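Local coordinates for uncharacterized protein (Klebsiella pneumoniae, PDB 2A2L), which is of unknown function but belongs to the HbpS-like family, whose members include haem-degrading proteins, and assembles as an octamer, at residues 36-46 / 63-71. Residues are numbered along the deposited sequence; the frame is centred on the assembly and turned at random.
Sequences VFSVVDRGGNT and SLNKAWSAC
Ser38 lies against Leu64 and Gly44 against Trp68, each pair with CA atoms 5.3 Å apart. Strand 36-41 and residues 63-71 of helix 59-72 run in roughly the same direction, their segment axes 34° apart and 7.1 Å at closest approach. Val36, Ser38 and Val40 point at the helix. Phe37 and Val39 point to the other face of the sheet, where helix 14-30 packs.

Ser38 OG and Ser63 OG form a very short hydrogen bond of 2.5 Å. Ser63 OG lies anti to its own backbone N (chi1 153°), which carries it to the strand; it also bonds Gly121 O. Val40 is the apolar centre. Its CG1 meets Leu64 CD1 at 3.9 Å, the two side chains crossing at about a right angle. Its CG2 packs on Ala67 CB and on Cys71 CB. Such packing of a helix on an antiparallel sheet, with a second helix on the far face, is consistent with the GAF clan assignment.

Asp41 to Gly44 form a type I beta turn. Asp41 OD1 accepts Gly43 N and Asn45 N from opposite faces of the carboxylate plane, the first bond making an Asx turn. Asp41 OD2 pairs with Arg51 of the second subunit. Gly44 O sits at the edge of the Trp68 ring, 3.5 Å from Trp68 CD1. One water accepts from Trp68 NE1 at 2.9 Å. Leu64 CD1 also reaches Thr46 CG2 at 3.7 Å.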
loop_
_atom_site.group_PDB
_atom_site.type_symbol
_atom_site.label_atom_id
_atom_site.label_comp_id
_atom_site.label_asym_id
_atom_site.label_seq_id
_atom_site.Cartn_x
_atom_site.Cartn_y
_atom_site.Cartn_z
ATOM N N VAL A 36 9.502 22.986 -4.039
ATOM C CA VAL A 36 8.433 22.779 -3.044
ATOM C C VAL A 36 8.844 23.138 -1.597
ATOM O O VAL A 36 9.944 22.814 -1.169
ATOM C CB VAL A 36 7.869 21.365 -3.138
ATOM C CG1 VAL A 36 6.501 21.239 -2.425
ATOM C CG2 VAL A 36 7.742 20.981 -4.604
ATOM N N PHE A 37 7.949 23.803 -0.856
ATOM C CA PHE A 37 8.147 24.093 0.572
ATOM C C PHE A 37 7.036 23.454 1.373
ATOM O O PHE A 37 5.853 23.542 1.005
ATOM C CB PHE A 37 8.129 25.600 0.844
ATOM C CG PHE A 37 8.378 25.983 2.301
ATOM C CD1 PHE A 37 9.577 25.617 2.949
ATOM C CD2 PHE A 37 7.434 26.745 3.008
ATOM C CE1 PHE A 37 9.832 25.975 4.292
ATOM C CE2 PHE A 37 7.664 27.132 4.360
ATOM C CZ PHE A 37 8.871 26.750 5.004
ATOM N N SER A 38 7.414 22.809 2.469
ATOM C CA SER A 38 6.424 22.222 3.366
ATOM C C SER A 38 6.720 22.598 4.786
ATOM O O SER A 38 7.869 22.856 5.106
ATOM C CB SER A 38 6.364 20.724 3.204
ATOM O OG SER A 38 6.172 20.415 1.843
ATOM N N VAL A 39 5.665 22.673 5.606
ATOM C CA VAL A 39 5.770 22.858 7.052
ATOM C C VAL A 39 4.784 21.936 7.720
ATOM O O VAL A 39 3.616 21.899 7.354
ATOM C CB VAL A 39 5.412 24.309 7.548
ATOM C CG1 VAL A 39 5.655 24.427 9.081
ATOM C CG2 VAL A 39 6.213 25.370 6.826
ATOM N N VAL A 40 5.257 21.201 8.718
ATOM C CA VAL A 40 4.379 20.383 9.550
ATOM C C VAL A 40 4.279 21.009 10.932
ATOM O O VAL A 40 5.230 21.649 11.406
ATOM C CB VAL A 40 4.874 18.916 9.637
ATOM C CG1 VAL A 40 4.749 18.233 8.250
ATOM C CG2 VAL A 40 6.332 18.843 10.148
ATOM N N ASP A 41 3.128 20.844 11.576
ATOM C CA ASP A 41 3.020 21.241 12.982
ATOM C C ASP A 41 3.729 20.265 13.948
ATOM O O ASP A 41 4.389 19.306 13.507
ATOM C CB ASP A 41 1.565 21.518 13.367
ATOM C CG ASP A 41 0.718 20.258 13.508
ATOM O OD1 ASP A 41 1.273 19.158 13.719
ATOM O OD2 ASP A 41 -0.530 20.388 13.468
ATOM N N ARG A 42 3.579 20.520 15.248
ATOM C CA ARG A 42 4.324 19.830 16.328
ATOM C C ARG A 42 4.119 18.297 16.417
ATOM O O ARG A 42 4.990 17.552 16.904
ATOM C CB ARG A 42 3.947 20.492 17.654
ATOM C CG ARG A 42 4.540 19.907 18.913
ATOM C CD ARG A 42 3.608 18.905 19.578
ATOM N NE ARG A 42 4.383 17.871 20.252
ATOM C CZ ARG A 42 5.563 18.091 20.813
ATOM N NH1 ARG A 42 6.095 19.300 20.801
ATOM N NH2 ARG A 42 6.218 17.094 21.395
ATOM N N GLY A 43 2.956 17.840 15.970
ATOM C CA GLY A 43 2.700 16.403 15.856
ATOM C C GLY A 43 3.146 15.783 14.540
ATOM O O GLY A 43 2.937 14.604 14.312
ATOM N N GLY A 44 3.763 16.568 13.675
ATOM C CA GLY A 44 4.164 16.064 12.377
ATOM C C GLY A 44 3.111 16.260 11.317
ATOM O O GLY A 44 3.237 15.743 10.199
ATOM N N ASN A 45 2.076 17.028 11.645
ATOM C CA ASN A 45 0.921 17.147 10.774
ATOM C C ASN A 45 0.978 18.311 9.806
ATOM O O ASN A 45 1.293 19.430 10.192
ATOM C CB ASN A 45 -0.363 17.175 11.600
ATOM C CG ASN A 45 -0.577 15.880 12.342
ATOM O OD1 ASN A 45 -0.562 14.795 11.742
ATOM N ND2 ASN A 45 -0.750 15.972 13.653
ATOM N N THR A 46 0.650 18.016 8.550
ATOM C CA THR A 46 0.779 18.925 7.458
ATOM C C THR A 46 0.053 20.216 7.803
ATOM O O THR A 46 -1.139 20.196 8.092
ATOM C CB THR A 46 0.163 18.313 6.201
ATOM O OG1 THR A 46 0.572 16.952 6.095
ATOM C CG2 THR A 46 0.591 19.053 4.969
ATOM N N SER A 63 9.397 16.845 -0.163
ATOM C CA SER A 63 9.423 18.053 0.669
ATOM C C SER A 63 8.632 17.904 1.959
ATOM O O SER A 63 9.133 18.248 3.039
ATOM C CB SER A 63 8.939 19.273 -0.113
ATOM O OG SER A 63 8.391 20.239 0.770
ATOM N N LEU A 64 7.407 17.384 1.851
ATOM C CA LEU A 64 6.613 16.985 3.040
ATOM C C LEU A 64 7.365 16.031 3.960
ATOM O O LEU A 64 7.497 16.265 5.154
ATOM C CB LEU A 64 5.256 16.386 2.640
ATOM C CG LEU A 64 4.268 16.068 3.769
ATOM C CD1 LEU A 64 3.875 17.336 4.516
ATOM C CD2 LEU A 64 3.021 15.285 3.289
ATOM N N ASN A 65 7.896 14.957 3.418
ATOM C CA ASN A 65 8.538 13.978 4.296
ATOM C C ASN A 65 9.834 14.413 4.935
ATOM O O ASN A 65 10.183 13.923 5.998
ATOM C CB ASN A 65 8.692 12.647 3.599
ATOM C CG ASN A 65 7.378 12.083 3.207
ATOM O OD1 ASN A 65 6.393 12.163 3.969
ATOM N ND2 ASN A 65 7.324 11.529 2.013
ATOM N N LYS A 66 10.535 15.333 4.284
ATOM C CA LYS A 66 11.670 15.993 4.910
ATOM C C LYS A 66 11.210 16.741 6.132
ATOM O O LYS A 66 11.893 16.718 7.128
ATOM C CB LYS A 66 12.380 16.949 3.945
ATOM C CG LYS A 66 13.199 16.247 2.872
ATOM C CD LYS A 66 13.707 17.232 1.832
ATOM C CE LYS A 66 14.879 16.682 1.026
ATOM N NZ LYS A 66 15.305 17.703 0.020
ATOM N N ALA A 67 10.043 17.383 6.069
ATOM C CA ALA A 67 9.550 18.127 7.231
ATOM C C ALA A 67 9.176 17.129 8.326
ATOM O O ALA A 67 9.599 17.257 9.481
ATOM C CB ALA A 67 8.353 19.029 6.864
ATOM N N TRP A 68 8.393 16.126 7.946
ATOM C CA TRP A 68 7.969 15.103 8.880
ATOM C C TRP A 68 9.154 14.358 9.479
ATOM O O TRP A 68 9.111 14.001 10.656
ATOM C CB TRP A 68 6.956 14.155 8.242
ATOM C CG TRP A 68 6.516 13.056 9.159
ATOM C CD1 TRP A 68 5.427 13.060 10.001
ATOM C CD2 TRP A 68 7.148 11.784 9.327
ATOM N NE1 TRP A 68 5.354 11.875 10.682
ATOM C CE2 TRP A 68 6.402 11.074 10.298
ATOM C CE3 TRP A 68 8.302 11.192 8.789
ATOM C CZ2 TRP A 68 6.753 9.790 10.723
ATOM C CZ3 TRP A 68 8.658 9.917 9.223
ATOM C CH2 TRP A 68 7.879 9.228 10.179
ATOM N N SER A 69 10.205 14.139 8.686
ATOM C CA SER A 69 11.426 13.516 9.190
ATOM C C SER A 69 12.186 14.422 10.152
ATOM O O SER A 69 12.614 13.995 11.219
ATOM C CB SER A 69 12.342 13.107 8.036
ATOM O OG SER A 69 11.824 12.001 7.328
ATOM N N ALA A 70 12.351 15.680 9.760
ATOM C CA ALA A 70 12.952 16.683 10.619
ATOM C C ALA A 70 12.253 16.870 11.983
ATOM O O ALA A 70 12.913 17.079 13.008
ATOM C CB ALA A 70 13.049 17.984 9.891
ATOM N N CYS A 71 10.925 16.796 11.989
ATOM C CA CYS A 71 10.146 16.933 13.220
ATOM C C CYS A 71 10.192 15.635 14.009
ATOM O O CYS A 71 10.288 15.656 15.223
ATOM C CB CYS A 71 8.679 17.245 12.897
ATOM S SG CYS A 71 7.611 17.405 14.363
HETATM O O HOH W 1 3.216 11.813 12.653
#